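PDB 4IGB: LPXTG cell wall surface protein from Streptococcus gordonii, which is probably an adhesin anchored to the peptidoglycan of the cell wall, represented here by its N-terminal N1 and N2 domains. Local coordinates for residues Lys103-Tyr108 and Ala178-Ala183; Arg29-Asn34 and Thr95-Val100; Ala301-Lys306 and Thr429-Glu434. All blocks are in the same frame, centred on the assembly; numbering follows the deposited sequence.

Contact 1: Lys103-Tyr108 and Ala178-Ala183; sequences KQVDAY and AEIRYA
Tyr108 and Arg181 meet across two neighbouring antiparallel strands, 103-118 and 170-182, in a large antiparallel sheet of the N1 domain. The backbones are joined by a regular ladder in which Asp106-Arg181 and Tyr108-Glu179 are hydrogen-bonded pairs, Val105-Tyr182 and Ala107-Ile180 non-hydrogen-bonded ones. Asp106 N to Arg181 O, 2.8 Å, is nearly straight, and Ala183 N on Gln104 O closes the ladder.

On the face of Tyr108 and Arg181 the contact is a stack of a guanidinium on a ring. The guanidinium lies flat on the phenol ring, centres 3.7 Å apart and planes at 16°, a cation-pi stack. A bend at chi3 (-77°) folds the arginine over the ring, while a salt bridge from Arg181 NE to Glu179 OE2 (2.9 Å) limits its swing; arginine suits the place because it can do both at once.

On the other face Val105 CG1 packs against Ile180 CB at 3.9 Å, branched aliphatic groups suited to this buried side, and Ile180 also touches Ile287.

At the strand end the extended Lys103 runs across the Tyr182 ring, its ammonium bonded to Thr186 and the phenol hydroxyl to Asp189. Lys103 CD sits 3.6 Å from the ring centroid, only 3° off the normal.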
ATOM      1  N   LYS B 103     -11.559  10.065  -5.558  1.00 25.12           N
ATOM      2  CA  LYS B 103     -11.991   8.757  -6.069  1.00 26.89           C
ATOM      3  C   LYS B 103     -12.160   7.690  -4.983  1.00 25.43           C
ATOM      4  O   LYS B 103     -11.320   7.548  -4.091  1.00 19.17           O
ATOM      5  CB  LYS B 103     -10.991   8.244  -7.113  1.00 22.40           C
ATOM      6  CG  LYS B 103     -10.877   9.108  -8.375  1.00 31.48           C
ATOM      7  CD  LYS B 103      -9.712   8.618  -9.240  1.00 27.40           C
ATOM      8  CE  LYS B 103      -9.837   9.083 -10.679  1.00 30.84           C
ATOM      9  NZ  LYS B 103      -8.604   8.693 -11.433  1.00 42.97           N
ATOM     10  N   GLN B 104     -13.241   6.925  -5.076  1.00 21.17           N
ATOM     11  CA  GLN B 104     -13.409   5.761  -4.211  1.00 22.59           C
ATOM     12  C   GLN B 104     -12.401   4.655  -4.551  1.00 21.09           C
ATOM     13  O   GLN B 104     -12.173   4.327  -5.730  1.00 18.23           O
ATOM     14  CB  GLN B 104     -14.829   5.209  -4.305  1.00 16.08           C
ATOM     15  CG  GLN B 104     -14.996   3.846  -3.644  1.00 20.77           C
ATOM     16  CD  GLN B 104     -16.402   3.288  -3.821  1.00 30.29           C
ATOM     17  OE1 GLN B 104     -17.370   4.047  -3.889  1.00 28.40           O
ATOM     18  NE2 GLN B 104     -16.517   1.961  -3.909  1.00 20.90           N
ATOM     19  N   VAL B 105     -11.820   4.081  -3.502  1.00 17.30           N
ATOM     20  CA  VAL B 105     -10.836   3.014  -3.622  1.00 20.90           C
ATOM     21  C   VAL B 105     -11.403   1.726  -3.048  1.00 17.78           C
ATOM     22  O   VAL B 105     -12.049   1.734  -1.995  1.00 18.82           O
ATOM     23  CB  VAL B 105      -9.518   3.370  -2.887  1.00 20.49           C
ATOM     24  CG1 VAL B 105      -8.498   2.230  -3.002  1.00 17.12           C
ATOM     25  CG2 VAL B 105      -8.935   4.662  -3.444  1.00 13.59           C
ATOM     26  N   ASP B 106     -11.182   0.628  -3.766  1.00 20.52           N
ATOM     27  CA  ASP B 106     -11.514  -0.715  -3.281  1.00 20.53           C
ATOM     28  C   ASP B 106     -10.259  -1.548  -3.057  1.00 18.18           C
ATOM     29  O   ASP B 106      -9.225  -1.295  -3.672  1.00 18.14           O
ATOM     30  CB  ASP B 106     -12.420  -1.462  -4.268  1.00 15.63           C
ATOM     31  CG  ASP B 106     -13.686  -0.700  -4.595  1.00 19.91           C
ATOM     32  OD1 ASP B 106     -14.275  -0.078  -3.690  1.00 17.91           O
ATOM     33  OD2 ASP B 106     -14.079  -0.708  -5.776  1.00 24.10           O
ATOM     34  N   ALA B 107     -10.358  -2.546  -2.183  1.00 14.88           N
ATOM     35  CA  ALA B 107      -9.273  -3.495  -1.999  1.00 18.34           C
ATOM     36  C   ALA B 107      -9.699  -4.890  -2.432  1.00 19.62           C
ATOM     37  O   ALA B 107     -10.853  -5.290  -2.265  1.00 16.56           O
ATOM     38  CB  ALA B 107      -8.817  -3.524  -0.556  1.00 13.41           C
ATOM     39  N   TYR B 108      -8.750  -5.628  -2.982  1.00 15.10           N
ATOM     40  CA  TYR B 108      -8.968  -7.028  -3.302  1.00 19.03           C
ATOM     41  C   TYR B 108      -7.904  -7.821  -2.574  1.00 19.86           C
ATOM     42  O   TYR B 108      -6.739  -7.438  -2.564  1.00 21.77           O
ATOM     43  CB  TYR B 108      -8.907  -7.247  -4.817  1.00 21.99           C
ATOM     44  CG  TYR B 108     -10.017  -6.511  -5.522  1.00 25.04           C
ATOM     45  CD1 TYR B 108     -11.201  -7.158  -5.848  1.00 17.18           C
ATOM     46  CD2 TYR B 108      -9.906  -5.159  -5.806  1.00 23.82           C
ATOM     47  CE1 TYR B 108     -12.232  -6.494  -6.472  1.00 19.50           C
ATOM     48  CE2 TYR B 108     -10.944  -4.476  -6.439  1.00 26.06           C
ATOM     49  CZ  TYR B 108     -12.101  -5.153  -6.758  1.00 24.49           C
ATOM     50  OH  TYR B 108     -13.135  -4.500  -7.368  1.00 22.81           O
ATOM     51  N   ALA B 178      -2.625  -8.682  -2.486  1.00 16.06           N
ATOM     52  CA  ALA B 178      -3.470  -7.572  -2.113  1.00 15.56           C
ATOM     53  C   ALA B 178      -3.351  -6.531  -3.203  1.00 17.11           C
ATOM     54  O   ALA B 178      -2.278  -6.329  -3.776  1.00 14.32           O
ATOM     55  CB  ALA B 178      -3.034  -6.986  -0.770  1.00 15.27           C
ATOM     56  N   GLU B 179      -4.456  -5.859  -3.485  1.00 20.07           N
ATOM     57  CA  GLU B 179      -4.476  -4.859  -4.537  1.00 13.51           C
ATOM     58  C   GLU B 179      -5.497  -3.800  -4.194  1.00 16.06           C
ATOM     59  O   GLU B 179      -6.588  -4.114  -3.720  1.00 18.41           O
ATOM     60  CB  GLU B 179      -4.824  -5.494  -5.893  1.00 14.80           C
ATOM     61  CG  GLU B 179      -4.826  -4.493  -7.045  1.00 21.47           C
ATOM     62  CD  GLU B 179      -5.439  -5.055  -8.326  1.00 32.29           C
ATOM     63  OE1 GLU B 179      -5.373  -6.270  -8.552  1.00 45.77           O
ATOM     64  OE2 GLU B 179      -6.003  -4.274  -9.110  1.00 46.16           O
ATOM     65  N   ILE B 180      -5.132  -2.546  -4.432  1.00 15.06           N
ATOM     66  CA  ILE B 180      -6.064  -1.431  -4.316  1.00 16.23           C
ATOM     67  C   ILE B 180      -6.357  -0.897  -5.715  1.00 20.71           C
ATOM     68  O   ILE B 180      -5.499  -0.935  -6.591  1.00 17.28           O
ATOM     69  CB  ILE B 180      -5.520  -0.312  -3.421  1.00 17.44           C
ATOM     70  CG1 ILE B 180      -4.075   0.050  -3.808  1.00 15.33           C
ATOM     71  CG2 ILE B 180      -5.575  -0.761  -1.976  1.00 18.67           C
ATOM     72  CD1 ILE B 180      -3.502   1.269  -3.031  1.00 17.85           C
ATOM     73  N   ARG B 181      -7.567  -0.384  -5.910  1.00 16.74           N
ATOM     74  CA  ARG B 181      -8.083  -0.112  -7.246  1.00 21.97           C
ATOM     75  C   ARG B 181      -9.107   1.009  -7.150  1.00 18.42           C
ATOM     76  O   ARG B 181      -9.966   0.975  -6.274  1.00 17.29           O
ATOM     77  CB  ARG B 181      -8.785  -1.392  -7.725  1.00 24.30           C
ATOM     78  CG  ARG B 181      -8.861  -1.600  -9.195  1.00 40.40           C
ATOM     79  CD  ARG B 181      -9.644  -2.886  -9.512  1.00 36.01           C
ATOM     80  NE  ARG B 181      -8.878  -4.119  -9.312  1.00 27.32           N
ATOM     81  CZ  ARG B 181      -9.400  -5.337  -9.453  1.00 32.68           C
ATOM     82  NH1 ARG B 181     -10.682  -5.481  -9.785  1.00 24.63           N
ATOM     83  NH2 ARG B 181      -8.655  -6.412  -9.263  1.00 31.67           N
ATOM     84  N   TYR B 182      -9.034   2.006  -8.031  1.00 17.89           N
ATOM     85  CA  TYR B 182     -10.136   2.950  -8.124  1.00 12.52           C
ATOM     86  C   TYR B 182     -11.419   2.242  -8.611  1.00 18.09           C
ATOM     87  O   TYR B 182     -11.426   1.555  -9.640  1.00 19.47           O
ATOM     88  CB  TYR B 182      -9.792   4.117  -9.058  1.00 20.32           C
ATOM     89  CG  TYR B 182      -8.702   5.047  -8.555  1.00 17.67           C
ATOM     90  CD1 TYR B 182      -8.727   5.546  -7.264  1.00 17.86           C
ATOM     91  CD2 TYR B 182      -7.637   5.408  -9.379  1.00 15.07           C
ATOM     92  CE1 TYR B 182      -7.723   6.398  -6.806  1.00 19.88           C
ATOM     93  CE2 TYR B 182      -6.631   6.251  -8.937  1.00 20.10           C
ATOM     94  CZ  TYR B 182      -6.677   6.750  -7.642  1.00 28.74           C
ATOM     95  OH  TYR B 182      -5.676   7.598  -7.186  1.00 21.49           O
ATOM     96  N   ALA B 183     -12.511   2.457  -7.897  1.00 16.45           N
ATOM     97  CA  ALA B 183     -13.778   1.857  -8.271  1.00 17.93           C
ATOM     98  C   ALA B 183     -14.248   2.368  -9.627  1.00 20.00           C
ATOM     99  O   ALA B 183     -14.897   1.638 -10.366  1.00 21.97           O
ATOM    100  CB  ALA B 183     -14.830   2.130  -7.207  1.00 16.60           C
TER

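Contact 2: Arg29-Asn34 and Thr95-Val100; sequences RKFNLN and TNIGTV. With SO4 (sulfate ion), chain J.
Phe31 and Ile97 cross obliquely where the chain leaving strand 29-30 meets the end of strand 84-100, joining the edge strand of one antiparallel sheet of the N1 domain to the end of an inner strand of another. Ile97 CD1 lies over one face of the phenyl ring, toward its rim, in a CH-pi contact 3.8 Å from the centroid. The isoleucine reaches it with CG1 set between its backbone N and carbonyl carbon (chi1 70°), which leaves CG2 to run beside Leu33 CD1, the two side chains pointing the same way. Val100 approaches the same ring differently: it stands at about a right angle to Phe31, and CG2 meets the ring edge at CE1, 4.0 Å away. A flat aromatic suits this buried site because its face and edge serve two aliphatic partners, while Ile180 and Ile287 add further apolar contacts.

The backbone is tied by one bond, Asn32 N to Ile97 O at 2.8 Å, made in the carbonyl plane on a lone pair.

Arg29 slides past Val100 in the opposite direction. Its chain is extended from CG to NE, long enough to bring the guanidinium to the backbone at Gly98 and Thr99, where the absence of a glycine side chain lets NH2 come close to Gly98 CA. Arg29 NH1 donates to Thr99 O at 2.8 Å, a bent bond (135°) whose donor stands above the carbonyl plane.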
ATOM      1  N   ARG B  29      -1.703   6.670   5.270  1.00 20.04           N
ATOM      2  CA  ARG B  29      -3.126   6.399   5.355  1.00 17.60           C
ATOM      3  C   ARG B  29      -3.400   4.916   5.466  1.00 22.51           C
ATOM      4  O   ARG B  29      -2.967   4.136   4.621  1.00 22.02           O
ATOM      5  CB  ARG B  29      -3.858   6.926   4.135  1.00 22.96           C
ATOM      6  CG  ARG B  29      -5.319   6.558   4.181  1.00 30.76           C
ATOM      7  CD  ARG B  29      -6.105   7.319   3.156  1.00 42.81           C
ATOM      8  NE  ARG B  29      -7.529   7.183   3.429  1.00 58.55           N
ATOM      9  CZ  ARG B  29      -8.461   7.949   2.887  1.00 54.59           C
ATOM     10  NH1 ARG B  29      -8.108   8.922   2.046  1.00 45.32           N
ATOM     11  NH2 ARG B  29      -9.738   7.746   3.198  1.00 52.35           N
ATOM     12  N   LYS B  30      -4.142   4.533   6.494  1.00 18.35           N
ATOM     13  CA  LYS B  30      -4.558   3.148   6.642  1.00 18.91           C
ATOM     14  C   LYS B  30      -5.975   3.008   6.102  1.00 25.44           C
ATOM     15  O   LYS B  30      -6.893   3.692   6.559  1.00 25.15           O
ATOM     16  CB  LYS B  30      -4.508   2.722   8.105  1.00 20.13           C
ATOM     17  CG  LYS B  30      -4.761   1.235   8.352  1.00 23.64           C
ATOM     18  CD  LYS B  30      -4.571   0.898   9.840  1.00 23.76           C
ATOM     19  CE  LYS B  30      -4.309  -0.594  10.042  1.00 31.11           C
ATOM     20  NZ  LYS B  30      -4.348  -0.960  11.485  1.00 30.11           N
ATOM     21  N   PHE B  31      -6.160   2.128   5.126  1.00 18.34           N
ATOM     22  CA  PHE B  31      -7.476   1.990   4.524  1.00 19.99           C
ATOM     23  C   PHE B  31      -8.471   1.322   5.475  1.00 19.88           C
ATOM     24  O   PHE B  31      -8.088   0.616   6.409  1.00 20.74           O
ATOM     25  CB  PHE B  31      -7.383   1.201   3.217  1.00 20.91           C
ATOM     26  CG  PHE B  31      -6.742   1.965   2.092  1.00 22.26           C
ATOM     27  CD1 PHE B  31      -7.278   3.167   1.660  1.00 18.80           C
ATOM     28  CD2 PHE B  31      -5.603   1.477   1.468  1.00 17.08           C
ATOM     29  CE1 PHE B  31      -6.689   3.876   0.621  1.00 22.18           C
ATOM     30  CE2 PHE B  31      -5.024   2.157   0.424  1.00 16.28           C
ATOM     31  CZ  PHE B  31      -5.565   3.369  -0.001  1.00 19.17           C
ATOM     32  N   ASN B  32      -9.752   1.528   5.206  1.00 20.65           N
ATOM     33  CA  ASN B  32     -10.813   0.893   5.975  1.00 25.73           C
ATOM     34  C   ASN B  32     -11.143  -0.501   5.457  1.00 27.04           C
ATOM     35  O   ASN B  32     -11.773  -0.658   4.408  1.00 22.14           O
ATOM     36  CB  ASN B  32     -12.069   1.768   5.959  1.00 21.95           C
ATOM     37  CG  ASN B  32     -11.843   3.103   6.620  1.00 29.35           C
ATOM     38  OD1 ASN B  32     -11.271   3.161   7.702  1.00 30.71           O
ATOM     39  ND2 ASN B  32     -12.273   4.190   5.969  1.00 29.21           N
ATOM     40  N   LEU B  33     -10.712  -1.514   6.195  1.00 19.24           N
ATOM     41  CA  LEU B  33     -11.038  -2.886   5.849  1.00 23.23           C
ATOM     42  C   LEU B  33     -11.647  -3.507   7.079  1.00 26.19           C
ATOM     43  O   LEU B  33     -11.001  -3.569   8.128  1.00 24.50           O
ATOM     44  CB  LEU B  33      -9.787  -3.668   5.442  1.00 23.86           C
ATOM     45  CG  LEU B  33      -9.205  -3.441   4.052  1.00 30.32           C
ATOM     46  CD1 LEU B  33      -8.824  -1.997   3.874  1.00 32.47           C
ATOM     47  CD2 LEU B  33      -7.987  -4.336   3.867  1.00 34.70           C
ATOM     48  N   ASN B  34     -12.891  -3.956   6.971  1.00 17.09           N
ATOM     49  CA  ASN B  34     -13.566  -4.478   8.142  1.00 21.70           C
ATOM     50  C   ASN B  34     -14.625  -5.492   7.761  1.00 26.06           C
ATOM     51  O   ASN B  34     -14.869  -5.717   6.564  1.00 19.76           O
ATOM     52  CB  ASN B  34     -14.160  -3.334   8.959  1.00 16.74           C
ATOM     53  CG  ASN B  34     -15.053  -2.440   8.132  1.00 28.71           C
ATOM     54  OD1 ASN B  34     -16.131  -2.860   7.701  1.00 23.17           O
ATOM     55  ND2 ASN B  34     -14.617  -1.194   7.906  1.00 17.38           N
ATOM     56  N   THR B  95     -14.997  -3.160  -0.245  1.00 16.65           N
ATOM     57  CA  THR B  95     -15.537  -2.077  -1.059  1.00 20.10           C
ATOM     58  C   THR B  95     -15.531  -0.721  -0.336  1.00 20.92           C
ATOM     59  O   THR B  95     -15.957  -0.616   0.809  1.00 24.33           O
ATOM     60  CB  THR B  95     -16.991  -2.382  -1.516  1.00 21.29           C
ATOM     61  OG1 THR B  95     -17.024  -3.618  -2.236  1.00 20.82           O
ATOM     62  CG2 THR B  95     -17.507  -1.273  -2.428  1.00 17.53           C
ATOM     63  N   ASN B  96     -15.093   0.319  -1.039  1.00 21.32           N
ATOM     64  CA  ASN B  96     -15.056   1.667  -0.488  1.00 16.15           C
ATOM     65  C   ASN B  96     -14.252   1.727   0.806  1.00 18.77           C
ATOM     66  O   ASN B  96     -14.804   1.966   1.878  1.00 20.31           O
ATOM     67  CB  ASN B  96     -16.471   2.204  -0.249  1.00 11.54           C
ATOM     68  CG  ASN B  96     -16.469   3.674   0.076  1.00 26.59           C
ATOM     69  OD1 ASN B  96     -15.464   4.356  -0.139  1.00 24.71           O
ATOM     70  ND2 ASN B  96     -17.584   4.175   0.604  1.00 21.46           N
ATOM     71  N   ILE B  97     -12.948   1.510   0.684  1.00 17.16           N
ATOM     72  CA  ILE B  97     -12.051   1.452   1.826  1.00 21.90           C
ATOM     73  C   ILE B  97     -11.529   2.839   2.126  1.00 25.68           C
ATOM     74  O   ILE B  97     -10.807   3.043   3.103  1.00 16.99           O
ATOM     75  CB  ILE B  97     -10.849   0.520   1.550  1.00 25.67           C
ATOM     76  CG1 ILE B  97      -9.913   1.133   0.507  1.00 19.32           C
ATOM     77  CG2 ILE B  97     -11.323  -0.876   1.119  1.00 13.58           C
ATOM     78  CD1 ILE B  97      -8.797   0.177   0.077  1.00 17.62           C
ATOM     79  N   GLY B  98     -11.884   3.787   1.264  1.00 16.99           N
ATOM     80  CA  GLY B  98     -11.494   5.168   1.457  1.00 18.83           C
ATOM     81  C   GLY B  98     -11.735   5.965   0.193  1.00 24.76           C
ATOM     82  O   GLY B  98     -12.024   5.401  -0.866  1.00 21.29           O
ATOM     83  N   THR B  99     -11.633   7.284   0.310  1.00 22.18           N
ATOM     84  CA  THR B  99     -11.688   8.167  -0.843  1.00 21.47           C
ATOM     85  C   THR B  99     -10.352   8.868  -1.006  1.00 27.91           C
ATOM     86  O   THR B  99      -9.839   9.480  -0.062  1.00 23.99           O
ATOM     87  CB  THR B  99     -12.790   9.202  -0.682  1.00 30.08           C
ATOM     88  OG1 THR B  99     -14.030   8.522  -0.457  1.00 29.64           O
ATOM     89  CG2 THR B  99     -12.898  10.084  -1.937  1.00 31.16           C
ATOM     90  N   VAL B 100      -9.781   8.769  -2.201  1.00 17.39           N
ATOM     91  CA  VAL B 100      -8.452   9.304  -2.460  1.00 17.95           C
ATOM     92  C   VAL B 100      -8.458  10.079  -3.778  1.00 29.74           C
ATOM     93  O   VAL B 100      -8.870   9.546  -4.817  1.00 31.41           O
ATOM     94  CB  VAL B 100      -7.410   8.170  -2.565  1.00 24.44           C
ATOM     95  CG1 VAL B 100      -6.049   8.731  -2.884  1.00 23.71           C
ATOM     96  CG2 VAL B 100      -7.363   7.335  -1.284  1.00 25.78           C
TER
HETATM   97  S   SO4 J 501      -1.185   1.318  12.345  0.65 51.83           S
HETATM   98  O1  SO4 J 501       0.034   1.249  13.146  0.65 79.59           O
HETATM   99  O2  SO4 J 501      -1.325   0.095  11.572  0.65 48.30           O
HETATM  100  O3  SO4 J 501      -1.100   2.473  11.453  0.65 38.72           O
HETATM  101  O4  SO4 J 501      -2.351   1.435  13.223  0.65 55.24           O
HETATM  102  O   HOH W   1     -11.895   8.848   2.955  1.00 41.20           O

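Contact 3: Ala301-Lys306 and Thr429-Glu434; sequences AEIPAK and TALLYE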
ATOM      1  N   ALA B 301     -11.075  32.655 -16.354  1.00 36.93           N
ATOM      2  CA  ALA B 301     -12.096  31.612 -16.362  1.00 39.36           C
ATOM      3  C   ALA B 301     -12.702  31.450 -17.745  1.00 36.42           C
ATOM      4  O   ALA B 301     -13.292  30.419 -18.061  1.00 40.64           O
ATOM      5  CB  ALA B 301     -13.183  31.932 -15.351  1.00 34.18           C
ATOM      6  N   GLU B 302     -12.559  32.482 -18.566  1.00 38.84           N
ATOM      7  CA  GLU B 302     -13.156  32.478 -19.886  1.00 42.85           C
ATOM      8  C   GLU B 302     -12.386  33.408 -20.804  1.00 36.60           C
ATOM      9  O   GLU B 302     -11.811  34.398 -20.366  1.00 48.02           O
ATOM     10  CB  GLU B 302     -14.640  32.876 -19.815  1.00 64.09           C
ATOM     11  CG  GLU B 302     -14.924  34.376 -19.901  1.00 95.83           C
ATOM     12  CD  GLU B 302     -14.708  35.136 -18.588  1.00117.05           C
ATOM     13  OE1 GLU B 302     -14.002  34.624 -17.686  1.00121.76           O
ATOM     14  OE2 GLU B 302     -15.254  36.259 -18.466  1.00118.22           O
ATOM     15  N   ILE B 303     -12.359  33.064 -22.081  1.00 42.00           N
ATOM     16  CA  ILE B 303     -11.703  33.881 -23.083  1.00 46.21           C
ATOM     17  C   ILE B 303     -12.498  33.822 -24.377  1.00 51.01           C
ATOM     18  O   ILE B 303     -13.256  32.872 -24.603  1.00 33.80           O
ATOM     19  CB  ILE B 303     -10.300  33.353 -23.406  1.00 39.05           C
ATOM     20  CG1 ILE B 303     -10.392  31.877 -23.789  1.00 52.66           C
ATOM     21  CG2 ILE B 303      -9.361  33.550 -22.237  1.00 35.91           C
ATOM     22  CD1 ILE B 303      -9.183  31.351 -24.505  1.00 49.02           C
ATOM     23  N   PRO B 304     -12.334  34.843 -25.230  1.00 48.02           N
ATOM     24  CA  PRO B 304     -12.798  34.740 -26.612  1.00 47.05           C
ATOM     25  C   PRO B 304     -12.060  33.612 -27.318  1.00 51.05           C
ATOM     26  O   PRO B 304     -10.865  33.406 -27.090  1.00 37.93           O
ATOM     27  CB  PRO B 304     -12.389  36.085 -27.223  1.00 47.56           C
ATOM     28  CG  PRO B 304     -11.325  36.624 -26.313  1.00 51.05           C
ATOM     29  CD  PRO B 304     -11.716  36.151 -24.951  1.00 51.01           C
ATOM     30  N   ALA B 305     -12.777  32.890 -28.168  1.00 48.40           N
ATOM     31  CA  ALA B 305     -12.204  31.787 -28.919  1.00 40.96           C
ATOM     32  C   ALA B 305     -11.323  32.316 -30.041  1.00 51.45           C
ATOM     33  O   ALA B 305     -11.577  32.053 -31.219  1.00 44.96           O
ATOM     34  CB  ALA B 305     -13.314  30.904 -29.483  1.00 39.76           C
ATOM     35  N   LYS B 306     -10.288  33.063 -29.668  1.00 36.45           N
ATOM     36  CA  LYS B 306      -9.385  33.666 -30.638  1.00 32.37           C
ATOM     37  C   LYS B 306      -7.932  33.352 -30.334  1.00 31.08           C
ATOM     38  O   LYS B 306      -7.566  33.137 -29.190  1.00 39.58           O
ATOM     39  CB  LYS B 306      -9.565  35.192 -30.667  1.00 36.82           C
ATOM     40  CG  LYS B 306     -10.751  35.677 -31.482  1.00 54.41           C
ATOM     41  CD  LYS B 306     -11.711  36.501 -30.640  1.00 61.68           C
ATOM     42  CE  LYS B 306     -12.625  37.345 -31.520  1.00 77.97           C
ATOM     43  NZ  LYS B 306     -13.241  36.540 -32.618  1.00 90.77           N
ATOM     44  N   THR B 429     -11.111  26.724 -18.670  1.00 36.75           N
ATOM     45  CA  THR B 429     -11.311  28.019 -19.294  1.00 38.64           C
ATOM     46  C   THR B 429     -12.346  27.897 -20.411  1.00 39.43           C
ATOM     47  O   THR B 429     -12.118  27.206 -21.409  1.00 32.23           O
ATOM     48  CB  THR B 429      -9.998  28.578 -19.836  1.00 33.47           C
ATOM     49  OG1 THR B 429      -9.073  28.726 -18.746  1.00 28.54           O
ATOM     50  CG2 THR B 429     -10.235  29.927 -20.511  1.00 30.31           C
ATOM     51  N   ALA B 430     -13.489  28.555 -20.218  1.00 38.31           N
ATOM     52  CA  ALA B 430     -14.580  28.518 -21.189  1.00 37.86           C
ATOM     53  C   ALA B 430     -14.251  29.355 -22.416  1.00 39.62           C
ATOM     54  O   ALA B 430     -13.599  30.394 -22.315  1.00 47.04           O
ATOM     55  CB  ALA B 430     -15.867  29.007 -20.549  1.00 46.27           C
ATOM     56  N   LEU B 431     -14.714  28.904 -23.576  1.00 42.31           N
ATOM     57  CA  LEU B 431     -14.476  29.620 -24.823  1.00 42.84           C
ATOM     58  C   LEU B 431     -15.687  30.461 -25.218  1.00 55.26           C
ATOM     59  O   LEU B 431     -16.823  29.988 -25.175  1.00 47.14           O
ATOM     60  CB  LEU B 431     -14.126  28.642 -25.944  1.00 38.76           C
ATOM     61  CG  LEU B 431     -12.741  27.997 -25.864  1.00 48.33           C
ATOM     62  CD1 LEU B 431     -12.362  27.375 -27.197  1.00 42.12           C
ATOM     63  CD2 LEU B 431     -11.701  29.014 -25.427  1.00 37.88           C
ATOM     64  N   LEU B 432     -15.435  31.708 -25.600  1.00 53.73           N
ATOM     65  CA  LEU B 432     -16.497  32.618 -26.010  1.00 54.84           C
ATOM     66  C   LEU B 432     -16.421  32.902 -27.506  1.00 49.31           C
ATOM     67  O   LEU B 432     -15.386  33.330 -28.013  1.00 51.26           O
ATOM     68  CB  LEU B 432     -16.409  33.929 -25.228  1.00 56.63           C
ATOM     69  CG  LEU B 432     -17.269  34.038 -23.968  1.00 58.34           C
ATOM     70  CD1 LEU B 432     -17.700  32.661 -23.491  1.00 60.64           C
ATOM     71  CD2 LEU B 432     -16.520  34.779 -22.873  1.00 66.83           C
ATOM     72  N   TYR B 433     -17.524  32.662 -28.207  1.00 47.36           N
ATOM     73  CA  TYR B 433     -17.582  32.898 -29.644  1.00 68.34           C
ATOM     74  C   TYR B 433     -18.342  34.182 -29.961  1.00 67.38           C
ATOM     75  O   TYR B 433     -19.512  34.324 -29.607  1.00 75.23           O
ATOM     76  CB  TYR B 433     -18.232  31.710 -30.355  1.00 76.11           C
ATOM     77  CG  TYR B 433     -17.297  30.541 -30.567  1.00 91.40           C
ATOM     78  CD1 TYR B 433     -16.443  30.501 -31.660  1.00104.07           C
ATOM     79  CD2 TYR B 433     -17.268  29.479 -29.673  1.00 81.85           C
ATOM     80  CE1 TYR B 433     -15.585  29.437 -31.857  1.00105.66           C
ATOM     81  CE2 TYR B 433     -16.414  28.409 -29.863  1.00 92.76           C
ATOM     82  CZ  TYR B 433     -15.575  28.394 -30.957  1.00106.95           C
ATOM     83  OH  TYR B 433     -14.723  27.332 -31.150  1.00115.35           O
ATOM     84  N   GLU B 434     -17.668  35.114 -30.627  1.00 57.99           N
ATOM     85  CA  GLU B 434     -18.269  36.396 -30.974  1.00 55.94           C
ATOM     86  C   GLU B 434     -17.608  37.005 -32.204  1.00 51.38           C
ATOM     87  O   GLU B 434     -16.552  36.551 -32.641  1.00 46.47           O
ATOM     88  CB  GLU B 434     -18.167  37.368 -29.796  1.00 70.08           C
ATOM     89  CG  GLU B 434     -19.160  37.101 -28.680  1.00 94.22           C
ATOM     90  CD  GLU B 434     -18.574  37.362 -27.306  1.00100.67           C
ATOM     91  OE1 GLU B 434     -17.546  38.065 -27.221  1.00 84.75           O
ATOM     92  OE2 GLU B 434     -19.141  36.863 -26.312  1.00112.10           O
TER
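Ile303 and Leu431 lie side by side and point the same way, CG1 of the first 3.5 Å from CD2 of the second. Thr429 CG2 also meets Ile303 CG1, its side chain crossing the isoleucine at about a right angle; with CG2 anti to the backbone N, the methyl is directed at Ile303 while OG1 bonds back to Pro300 O. Threonine thus supplies an apolar branch and a polar one. On the Glu302 and Leu432 face, Leu432 CD2 touches the aliphatic Glu302 CG at 3.4 Å, and the carboxylate bends away. Farther along, Ala305 CB sits over the centre of the Tyr433 ring in a CH-pi contact, 3.7 Å from the centroid; a small methyl group fits neatly against this face.

These side chains are set in place by a parallel pairing. Ile303 bonds through N to Ala430 O at 3.0 Å and through O to Leu432 N, the ladder opening with Ala430 N on Ala301 O and ending with Ala305 N on Leu432 O at 2.7 Å. Proline is tolerated at 304 because its nitrogen is not among the donors of this ladder. Ala305 then centres an inverse gamma turn that ends the pairing.

In the N2 domain, which belongs to an adhesin clan, strand 295-304 lies between 310-317, antiparallel to it, and 427-432, whose other neighbour is the antiparallel strand 409-417.

Contacts 1 and 2 belong to the N1 domain and touch, their centres 8 Å apart. Strand 84-100 of contact 2 leads directly into strand 103-118 of contact 1, and the two are neighbours in one sheet: Val105 O lies 2.8 Å from Ile97 N, and Asp106 OD1 lies 2.8 Å from Asn96 N, both probable hydrogen bonds. Ile180 also packs on Phe31 and Ile97, making one apolar cluster of the two contacts. Contact 3, in the N2 domain, stands apart, its centre about 38 Å from that of contact 1 and 41 Å from that of contact 2. The sodium ion, bound by Asp198, Asp200 and Thr248, involves none of the six segments.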